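Local coordinates for protein AlyGC (Glaciecola chathamensis, PDB 5GKD) that degrades the polysaccharide alginate as a family 6 polysaccharide lyase, presumably by beta-elimination at a calcium-containing active site, at residues N642-E647 with T672-N677; V577-F582 with I609-V614; L66-E71 with E89-R94. All blocks are in the same frame, centred on the assembly; numbering follows the deposited sequence.

Contact 1: residues N642-E647 with T672-N677; sequences NNIFNE and TNEFNN
N643 and N673 occupy equivalent corners on successive coils, their carboxamides side by side with planes only 2° apart. One oxygen ties the pair together: N673 OD1 receives the backbone N of N643 at 3.0 Å from one face of its plane and N643 ND2 at 2.9 Å from the other. Because CG of N643 stands beside its own backbone N (chi1 -52°), both donors of this residue can converge on the same acceptor. The row goes on to N697, whose OD1 accepts N673 ND2; toward the preceding coil it ends on backbone, N643 ND2 donating to I609 O and OD1 accepting S612 N.

Such an asparagine stack, just after a residue in the left-handed backbone region (here N642 and T672), shows how a right-handed parallel beta-helix lines its corners with buried amides that satisfy the backbone of neighbouring coils. Past the corner, strands 644-646 and 674-676 run parallel in strict register, linked by backbone bonds.

F645 carries the apolar side of the contact. Its CB passes E674 O at 3.6 Å, with CG a little farther from the same oxygen. CD2 then hangs over one face of the F675 ring, offset toward the rim. Farther out, CE2 lies 3.4 Å from F675 CZ and 4.0 Å from N673 OD1. The two rings are inclined at 49°, an oblique pairing, while I621 touches both from a loop and F699 meets F675 from the next coil.

On the other face of the strands, N676 ND2 sends a nearly straight bond of 3.1 Å to N646 OD1, in the plane of its own amide, and a weak one to E674 OE1. The carboxylate of E674 lies alongside I644, its CD 3.9 Å from I644 CG1.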
loop_
_atom_site.group_PDB
_atom_site.type_symbol
_atom_site.label_atom_id
_atom_site.label_comp_id
_atom_site.label_asym_id
_atom_site.label_seq_id
_atom_site.Cartn_x
_atom_site.Cartn_y
_atom_site.Cartn_z
ATOM N N ASN A 642 18.989 -7.696 27.534
ATOM C CA ASN A 642 19.281 -6.765 28.620
ATOM C C ASN A 642 18.274 -5.626 28.678
ATOM O O ASN A 642 18.619 -4.505 29.039
ATOM C CB ASN A 642 20.712 -6.224 28.509
ATOM C CG ASN A 642 21.755 -7.302 28.720
ATOM O OD1 ASN A 642 22.020 -7.659 29.860
ATOM N ND2 ASN A 642 22.333 -7.850 27.635
ATOM N N ASN A 643 17.028 -5.909 28.330
ATOM C CA ASN A 643 15.966 -4.917 28.373
ATOM C C ASN A 643 15.078 -5.158 29.585
ATOM O O ASN A 643 15.009 -6.258 30.126
ATOM C CB ASN A 643 15.095 -4.952 27.104
ATOM C CG ASN A 643 15.900 -4.866 25.825
ATOM O OD1 ASN A 643 16.406 -3.805 25.452
ATOM N ND2 ASN A 643 16.020 -5.983 25.147
ATOM N N ILE A 644 14.357 -4.117 29.969
ATOM C CA ILE A 644 13.321 -4.202 30.981
ATOM C C ILE A 644 12.019 -3.788 30.329
ATOM O O ILE A 644 11.902 -2.664 29.828
ATOM C CB ILE A 644 13.633 -3.322 32.203
ATOM C CG1 ILE A 644 14.890 -3.821 32.914
ATOM C CG2 ILE A 644 12.451 -3.291 33.163
ATOM C CD1 ILE A 644 16.176 -3.260 32.345
ATOM N N PHE A 645 11.047 -4.689 30.329
ATOM C CA PHE A 645 9.733 -4.443 29.755
ATOM C C PHE A 645 8.703 -4.498 30.877
ATOM O O PHE A 645 8.566 -5.536 31.533
ATOM C CB PHE A 645 9.394 -5.480 28.672
ATOM C CG PHE A 645 10.465 -5.678 27.605
ATOM C CD1 PHE A 645 10.777 -4.670 26.697
ATOM C CD2 PHE A 645 11.090 -6.907 27.457
ATOM C CE1 PHE A 645 11.728 -4.869 25.694
ATOM C CE2 PHE A 645 12.048 -7.116 26.460
ATOM C CZ PHE A 645 12.361 -6.090 25.573
ATOM N N ASN A 646 7.972 -3.397 31.095
ATOM C CA ASN A 646 6.930 -3.336 32.121
ATOM C C ASN A 646 5.568 -3.062 31.504
ATOM O O ASN A 646 5.424 -2.136 30.699
ATOM C CB ASN A 646 7.201 -2.249 33.176
ATOM C CG ASN A 646 8.585 -2.339 33.785
ATOM O OD1 ASN A 646 8.845 -3.185 34.645
ATOM N ND2 ASN A 646 9.470 -1.428 33.380
ATOM N N GLU A 647 4.568 -3.836 31.918
ATOM C CA GLU A 647 3.175 -3.633 31.509
ATOM C C GLU A 647 3.062 -3.495 29.986
ATOM O O GLU A 647 2.628 -2.475 29.453
ATOM C CB GLU A 647 2.580 -2.413 32.216
ATOM C CG GLU A 647 2.620 -2.455 33.738
ATOM C CD GLU A 647 1.478 -3.260 34.348
ATOM O OE1 GLU A 647 0.584 -3.727 33.601
ATOM O OE2 GLU A 647 1.462 -3.407 35.590
ATOM N N THR A 672 18.605 -12.198 29.022
ATOM C CA THR A 672 18.839 -11.297 30.148
ATOM C C THR A 672 17.835 -10.141 30.168
ATOM O O THR A 672 18.169 -9.007 30.517
ATOM C CB THR A 672 20.280 -10.765 30.127
ATOM O OG1 THR A 672 21.168 -11.834 29.801
ATOM C CG2 THR A 672 20.693 -10.225 31.482
ATOM N N ASN A 673 16.597 -10.418 29.793
ATOM C CA ASN A 673 15.549 -9.413 29.847
ATOM C C ASN A 673 14.692 -9.629 31.089
ATOM O O ASN A 673 14.708 -10.692 31.699
ATOM C CB ASN A 673 14.647 -9.463 28.606
ATOM C CG ASN A 673 15.422 -9.378 27.297
ATOM O OD1 ASN A 673 15.872 -8.312 26.900
ATOM N ND2 ASN A 673 15.550 -10.512 26.609
ATOM N N GLU A 674 13.925 -8.603 31.443
ATOM C CA GLU A 674 12.828 -8.718 32.396
ATOM C C GLU A 674 11.511 -8.438 31.682
ATOM O O GLU A 674 11.351 -7.385 31.052
ATOM C CB GLU A 674 12.996 -7.742 33.565
ATOM C CG GLU A 674 14.320 -7.823 34.305
ATOM C CD GLU A 674 14.426 -6.767 35.411
ATOM O OE1 GLU A 674 13.375 -6.205 35.809
ATOM O OE2 GLU A 674 15.559 -6.496 35.871
ATOM N N PHE A 675 10.576 -9.375 31.776
ATOM C CA PHE A 675 9.214 -9.201 31.281
ATOM C C PHE A 675 8.298 -9.157 32.502
ATOM O O PHE A 675 7.892 -10.199 33.020
ATOM C CB PHE A 675 8.809 -10.324 30.328
ATOM C CG PHE A 675 9.487 -10.281 28.984
ATOM C CD1 PHE A 675 10.779 -10.763 28.826
ATOM C CD2 PHE A 675 8.806 -9.827 27.857
ATOM C CE1 PHE A 675 11.398 -10.751 27.589
ATOM C CE2 PHE A 675 9.427 -9.811 26.613
ATOM C CZ PHE A 675 10.722 -10.275 26.484
ATOM N N ASN A 676 7.965 -7.951 32.944
ATOM C CA ASN A 676 7.203 -7.738 34.166
ATOM C C ASN A 676 5.759 -7.397 33.832
ATOM O O ASN A 676 5.494 -6.407 33.144
ATOM C CB ASN A 676 7.839 -6.634 35.009
ATOM C CG ASN A 676 9.302 -6.918 35.320
ATOM O OD1 ASN A 676 9.696 -8.070 35.465
ATOM N ND2 ASN A 676 10.110 -5.874 35.412
ATOM N N ASN A 677 4.834 -8.218 34.324
ATOM C CA ASN A 677 3.401 -7.974 34.212
ATOM C C ASN A 677 3.005 -7.678 32.770
ATOM O O ASN A 677 2.450 -6.624 32.454
ATOM C CB ASN A 677 2.992 -6.835 35.143
ATOM C CG ASN A 677 3.454 -7.067 36.574
ATOM O OD1 ASN A 677 3.189 -8.125 37.156
ATOM N ND2 ASN A 677 4.170 -6.098 37.134
HETATM O O HOH W 1 17.687 -6.654 32.144
#

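Contact 2: residues V577-F582 with I609-V614; sequences VQDSQF and IENSNV
A bend at chi2 (-69°) turns the Q578 amide along its neighbour, while E610 runs extended beyond CG (chi2 175°), and the two side chains meet side by side. Q578 NE2 donates to E610 OE1 at 2.8 Å, within its own amide plane and onto the anti lone pair of the carboxylate; the two planes are turned 69° apart. Each group has a second partner: E576 OE1 for the amide nitrogen and N641 ND2 for the other oxygen of E610.

These are stacked coils of the C-terminal parallel beta-helix, cut where each leaves one strand, passes a left-handed residue (D579, N611) and enters the next. At the corner proper stand two serines rather than stacked amides. S612 OG does double duty there: it accepts the backbone N of S580 at 3.2 Å and gives its proton to E610 O at 2.9 Å, approaching from above that carbonyl plane. The same E610 O takes D579 N in the plane, so two donors grip it from different directions. S580 repeats the pattern one coil earlier, its OG donating to Q578 O and accepting S550 N.

On the surface side, D579 OD1 presses to 3.0 Å from N611 CB, the carboxylate of D579 and the amide of N611 lying nearly parallel. The interior is apolar: V577 CB packs on I609 CG1, and both residues touch F590. F582 lies across V614, its ring continued by F552 and met edge-to-face by F563. N613 O receives the backbone N of F582 and also sits at the edge of its ring, in plane, 3.6 Å from F582 CD1.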
loop_
_atom_site.group_PDB
_atom_site.type_symbol
_atom_site.label_atom_id
_atom_site.label_comp_id
_atom_site.label_asym_id
_atom_site.label_seq_id
_atom_site.Cartn_x
_atom_site.Cartn_y
_atom_site.Cartn_z
ATOM N N VAL A 577 17.987 -0.560 18.170
ATOM C CA VAL A 577 17.610 0.250 19.322
ATOM C C VAL A 577 18.571 -0.071 20.462
ATOM O O VAL A 577 18.668 -1.230 20.890
ATOM C CB VAL A 577 16.159 -0.010 19.749
ATOM C CG1 VAL A 577 15.804 0.831 20.948
ATOM C CG2 VAL A 577 15.198 0.267 18.585
ATOM N N GLN A 578 19.279 0.951 20.951
ATOM C CA GLN A 578 20.242 0.810 22.043
ATOM C C GLN A 578 19.966 1.862 23.108
ATOM O O GLN A 578 19.770 3.038 22.781
ATOM C CB GLN A 578 21.690 0.963 21.557
ATOM C CG GLN A 578 22.157 -0.048 20.541
ATOM C CD GLN A 578 22.301 -1.438 21.121
ATOM O OE1 GLN A 578 22.363 -1.612 22.337
ATOM N NE2 GLN A 578 22.354 -2.437 20.254
ATOM N N ASP A 579 19.948 1.438 24.375
ATOM C CA ASP A 579 19.980 2.367 25.513
ATOM C C ASP A 579 18.898 3.440 25.410
ATOM O O ASP A 579 19.174 4.630 25.519
ATOM C CB ASP A 579 21.364 3.024 25.630
ATOM C CG ASP A 579 22.502 2.010 25.594
ATOM O OD1 ASP A 579 22.529 1.129 26.465
ATOM O OD2 ASP A 579 23.364 2.079 24.690
ATOM N N SER A 580 17.653 3.019 25.185
ATOM C CA SER A 580 16.565 3.952 24.916
ATOM C C SER A 580 15.349 3.618 25.771
ATOM O O SER A 580 15.167 2.480 26.210
ATOM C CB SER A 580 16.189 3.957 23.413
ATOM O OG SER A 580 17.270 4.435 22.622
ATOM N N GLN A 581 14.515 4.625 26.025
ATOM C CA GLN A 581 13.359 4.447 26.891
ATOM C C GLN A 581 12.077 4.791 26.154
ATOM O O GLN A 581 12.036 5.740 25.371
ATOM C CB GLN A 581 13.442 5.315 28.150
ATOM C CG GLN A 581 14.821 5.870 28.463
ATOM C CD GLN A 581 15.870 4.813 28.681
ATOM O OE1 GLN A 581 15.604 3.802 29.259
ATOM N NE2 GLN A 581 17.070 5.053 28.231
ATOM N N PHE A 582 11.022 4.041 26.444
ATOM C CA PHE A 582 9.729 4.228 25.812
ATOM C C PHE A 582 8.676 4.124 26.895
ATOM O O PHE A 582 8.681 3.147 27.651
ATOM C CB PHE A 582 9.487 3.164 24.729
ATOM C CG PHE A 582 10.588 3.075 23.706
ATOM C CD1 PHE A 582 11.768 2.413 23.987
ATOM C CD2 PHE A 582 10.441 3.659 22.458
ATOM C CE1 PHE A 582 12.781 2.342 23.046
ATOM C CE2 PHE A 582 11.447 3.588 21.514
ATOM C CZ PHE A 582 12.612 2.922 21.800
ATOM N N ILE A 609 17.228 -4.893 19.755
ATOM C CA ILE A 609 16.849 -4.011 20.867
ATOM C C ILE A 609 17.644 -4.450 22.086
ATOM O O ILE A 609 17.427 -5.550 22.602
ATOM C CB ILE A 609 15.344 -4.052 21.176
ATOM C CG1 ILE A 609 14.515 -3.570 19.997
ATOM C CG2 ILE A 609 15.020 -3.190 22.373
ATOM C CD1 ILE A 609 13.025 -3.630 20.268
ATOM N N GLU A 610 18.546 -3.595 22.567
ATOM C CA GLU A 610 19.357 -3.928 23.732
ATOM C C GLU A 610 19.405 -2.768 24.723
ATOM O O GLU A 610 19.343 -1.600 24.340
ATOM C CB GLU A 610 20.791 -4.309 23.329
ATOM C CG GLU A 610 20.894 -5.574 22.513
ATOM C CD GLU A 610 22.314 -5.844 22.049
ATOM O OE1 GLU A 610 22.892 -4.974 21.365
ATOM O OE2 GLU A 610 22.857 -6.919 22.381
ATOM N N ASN A 611 19.526 -3.115 26.010
ATOM C CA ASN A 611 19.790 -2.153 27.085
ATOM C C ASN A 611 18.746 -1.048 27.125
ATOM O O ASN A 611 19.050 0.110 27.401
ATOM C CB ASN A 611 21.189 -1.549 26.956
ATOM C CG ASN A 611 22.289 -2.596 27.029
ATOM O OD1 ASN A 611 22.240 -3.518 27.855
ATOM N ND2 ASN A 611 23.286 -2.464 26.156
ATOM N N SER A 612 17.510 -1.402 26.837
ATOM C CA SER A 612 16.467 -0.411 26.681
ATOM C C SER A 612 15.352 -0.693 27.669
ATOM O O SER A 612 15.329 -1.727 28.334
ATOM C CB SER A 612 15.948 -0.399 25.238
ATOM O OG SER A 612 16.979 0.037 24.373
ATOM N N ASN A 613 14.421 0.245 27.755
ATOM C CA ASN A 613 13.370 0.183 28.753
ATOM C C ASN A 613 12.053 0.600 28.121
ATOM O O ASN A 613 11.961 1.662 27.504
ATOM C CB ASN A 613 13.727 1.081 29.946
ATOM C CG ASN A 613 12.889 0.797 31.145
ATOM O OD1 ASN A 613 11.690 1.047 31.138
ATOM N ND2 ASN A 613 13.503 0.255 32.189
ATOM N N VAL A 614 11.041 -0.244 28.274
ATOM C CA VAL A 614 9.724 -0.045 27.691
ATOM C C VAL A 614 8.691 -0.248 28.786
ATOM O O VAL A 614 8.673 -1.304 29.428
ATOM C CB VAL A 614 9.456 -1.026 26.535
ATOM C CG1 VAL A 614 8.035 -0.850 26.010
ATOM C CG2 VAL A 614 10.490 -0.866 25.426
#

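Contact 3: residues L66-E71 with E89-R94; sequences LRLAGE and EVIAFR. With PO4 (phosphate ion), chain G; PO4 (phosphate ion), chain I.
L66 and L68 clasp the 89-94 segment through three backbone hydrogen bonds. L66 N donates to V90 O at 2.7 Å, L66 O accepts A92 N, and L68 N closes the set on A92 O at 2.9 Å, so that A92 is bonded through both its N and its O. The pairing is parallel and short, because the chain bends at V90 and I91 and again at F93, the centre of an inverse gamma turn whose R94 N to A92 O bond is weak.

Around this backbone core the faces divide. Inward, L66 CD2 packs on I91 CG2 at 4.2 Å, and L68 splits its branches: CD1 leans toward I91 while CD2 meets the F93 ring obliquely, 4.3 Å from CE2. V75, F80, V109 and I111 of the adjoining strands fill out this apolar interior. Outward, R67 lays its CB against R94 O at 3.2 Å before the chain bends at chi3 (-65°) and leads its guanidinium away from the partner segment.

One shell farther, that guanidinium holds a phosphate ion at its edge with two prongs, NH1 to O3 and NH2 to O1 at 2.7 Å, while NH1 also bonds R95 O. R94, extended from CG to NE, reaches a second phosphate, NH1 lying 2.9 Å from O2 and NH2 adding a weak bond to the same oxygen. R95 NH2, R153 NH2 and Y129 OH add hydrogen bonds to the phosphates.

This is a coil-to-coil step of the N-terminal parallel beta-helix, apolar inside, with R67 and R94 reaching outward. Its strands share a row with those carrying E214, R240 and R264 of the calcium and carbonate sites. The arginines would attract anions; the phosphates, probably from the crystallisation liquor, fit that but leave open whether alginate reaches them.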
loop_
_atom_site.group_PDB
_atom_site.type_symbol
_atom_site.label_atom_id
_atom_site.label_comp_id
_atom_site.label_asym_id
_atom_site.label_seq_id
_atom_site.Cartn_x
_atom_site.Cartn_y
_atom_site.Cartn_z
ATOM N N LEU A 66 16.247 -2.226 -24.530
ATOM C CA LEU A 66 16.985 -2.651 -25.715
ATOM C C LEU A 66 16.606 -4.076 -26.084
ATOM O O LEU A 66 16.583 -4.962 -25.222
ATOM C CB LEU A 66 18.497 -2.553 -25.491
ATOM C CG LEU A 66 19.431 -3.225 -26.509
ATOM C CD1 LEU A 66 19.276 -2.619 -27.887
ATOM C CD2 LEU A 66 20.877 -3.137 -26.051
ATOM N N ARG A 67 16.292 -4.287 -27.357
ATOM C CA ARG A 67 16.033 -5.618 -27.888
ATOM C C ARG A 67 16.934 -5.837 -29.089
ATOM O O ARG A 67 17.056 -4.953 -29.941
ATOM C CB ARG A 67 14.562 -5.798 -28.272
ATOM C CG ARG A 67 13.623 -5.915 -27.065
ATOM C CD ARG A 67 12.167 -5.998 -27.471
ATOM N NE ARG A 67 11.718 -4.770 -28.117
ATOM C CZ ARG A 67 10.663 -4.673 -28.922
ATOM N NH1 ARG A 67 9.932 -5.749 -29.216
ATOM N NH2 ARG A 67 10.347 -3.495 -29.444
ATOM N N LEU A 68 17.602 -6.985 -29.126
ATOM C CA LEU A 68 18.369 -7.424 -30.285
ATOM C C LEU A 68 17.587 -8.497 -31.029
ATOM O O LEU A 68 16.990 -9.373 -30.406
ATOM C CB LEU A 68 19.733 -7.993 -29.882
ATOM C CG LEU A 68 20.802 -7.037 -29.379
ATOM C CD1 LEU A 68 20.536 -6.659 -27.923
ATOM C CD2 LEU A 68 22.211 -7.623 -29.542
ATOM N N ALA A 69 17.595 -8.433 -32.357
ATOM C CA ALA A 69 16.886 -9.430 -33.157
ATOM C C ALA A 69 17.617 -9.634 -34.475
ATOM O O ALA A 69 18.004 -8.656 -35.116
ATOM C CB ALA A 69 15.433 -8.997 -33.401
ATOM N N GLY A 70 17.809 -10.887 -34.878
ATOM C CA GLY A 70 18.598 -11.162 -36.070
ATOM C C GLY A 70 19.893 -11.885 -35.763
ATOM O O GLY A 70 19.906 -12.789 -34.943
ATOM N N GLU A 71 20.998 -11.500 -36.381
ATOM C CA GLU A 71 22.245 -12.197 -36.112
ATOM C C GLU A 71 23.426 -11.305 -36.454
ATOM O O GLU A 71 23.308 -10.350 -37.225
ATOM C CB GLU A 71 22.334 -13.518 -36.894
ATOM C CG GLU A 71 21.966 -13.401 -38.355
ATOM C CD GLU A 71 22.231 -14.688 -39.123
ATOM O OE1 GLU A 71 22.336 -15.753 -38.488
ATOM O OE2 GLU A 71 22.374 -14.628 -40.362
ATOM N N GLU A 89 12.039 -6.684 -19.460
ATOM C CA GLU A 89 13.496 -6.761 -19.469
ATOM C C GLU A 89 14.081 -5.445 -19.950
ATOM O O GLU A 89 13.510 -4.781 -20.809
ATOM C CB GLU A 89 14.030 -7.870 -20.391
ATOM C CG GLU A 89 13.272 -9.166 -20.377
ATOM C CD GLU A 89 12.012 -9.152 -21.211
ATOM O OE1 GLU A 89 11.962 -8.425 -22.227
ATOM O OE2 GLU A 89 11.070 -9.880 -20.835
ATOM N N VAL A 90 15.259 -5.109 -19.430
ATOM C CA VAL A 90 16.002 -3.962 -19.947
ATOM C C VAL A 90 16.694 -4.307 -21.255
ATOM O O VAL A 90 16.562 -3.583 -22.248
ATOM C CB VAL A 90 17.017 -3.470 -18.905
ATOM C CG1 VAL A 90 17.726 -2.227 -19.422
ATOM C CG2 VAL A 90 16.316 -3.203 -17.595
ATOM N N ILE A 91 17.466 -5.396 -21.263
ATOM C CA ILE A 91 18.190 -5.882 -22.434
ATOM C C ILE A 91 17.737 -7.305 -22.731
ATOM O O ILE A 91 17.899 -8.199 -21.894
ATOM C CB ILE A 91 19.705 -5.866 -22.217
ATOM C CG1 ILE A 91 20.207 -4.471 -21.873
ATOM C CG2 ILE A 91 20.423 -6.416 -23.461
ATOM C CD1 ILE A 91 21.689 -4.462 -21.618
ATOM N N ALA A 92 17.219 -7.532 -23.930
ATOM C CA ALA A 92 16.762 -8.856 -24.341
ATOM C C ALA A 92 17.351 -9.223 -25.691
ATOM O O ALA A 92 17.345 -8.410 -26.625
ATOM C CB ALA A 92 15.244 -8.921 -24.427
ATOM N N PHE A 93 17.843 -10.457 -25.797
ATOM C CA PHE A 93 18.382 -10.981 -27.044
ATOM C C PHE A 93 17.274 -11.566 -27.914
ATOM O O PHE A 93 17.378 -12.681 -28.436
ATOM C CB PHE A 93 19.457 -12.026 -26.749
ATOM C CG PHE A 93 20.774 -11.447 -26.311
ATOM C CD1 PHE A 93 20.961 -11.006 -25.006
ATOM C CD2 PHE A 93 21.840 -11.387 -27.192
ATOM C CE1 PHE A 93 22.170 -10.489 -24.610
ATOM C CE2 PHE A 93 23.060 -10.880 -26.789
ATOM C CZ PHE A 93 23.217 -10.422 -25.499
ATOM N N ARG A 94 16.188 -10.818 -28.051
ATOM C CA ARG A 94 15.090 -11.175 -28.933
ATOM C C ARG A 94 14.231 -9.940 -29.151
ATOM O O ARG A 94 14.241 -9.001 -28.345
ATOM C CB ARG A 94 14.229 -12.311 -28.358
ATOM C CG ARG A 94 13.312 -11.837 -27.264
ATOM C CD ARG A 94 12.491 -12.937 -26.623
ATOM N NE ARG A 94 11.640 -12.358 -25.600
ATOM C CZ ARG A 94 10.657 -12.997 -24.973
ATOM N NH1 ARG A 94 9.954 -12.358 -24.058
ATOM N NH2 ARG A 94 10.382 -14.267 -25.244
HETATM P P PO4 G . 9.275 -14.859 -21.475
HETATM O O1 PO4 G . 10.537 -15.458 -22.052
HETATM O O2 PO4 G . 8.405 -14.234 -22.546
HETATM O O3 PO4 G . 9.682 -13.822 -20.456
HETATM O O4 PO4 G . 8.458 -15.938 -20.804
HETATM P P PO4 I . 7.280 -4.567 -31.414
HETATM O O1 PO4 I . 7.983 -3.380 -30.797
HETATM O O2 PO4 I . 6.974 -4.281 -32.865
HETATM O O3 PO4 I . 8.134 -5.812 -31.335
HETATM O O4 PO4 I . 6.001 -4.800 -30.655
HETATM O O HOH W 2 14.294 -5.244 -23.607
#

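How the contacts relate
All three contacts join successive coils of parallel beta-helices, but in different places. Contacts 1 and 2 are near neighbours in the C-terminal helix, centres 11 Å apart, where strands 613-617 and 644-648 lie side by side; N646 N probably bonds V614 O between them. Both are partly buried and show the same corner in two versions, amide in contact 1 and hydroxyl in contact 2. Contact 3 lies across the chain's centre in the N-terminal helix, about 36 Å from contact 2 between nearest atoms. It is a buried contact, and its polar side chains reach outward to bound phosphates, whereas in contacts 1 and 2 polar side chains bond from coil to coil.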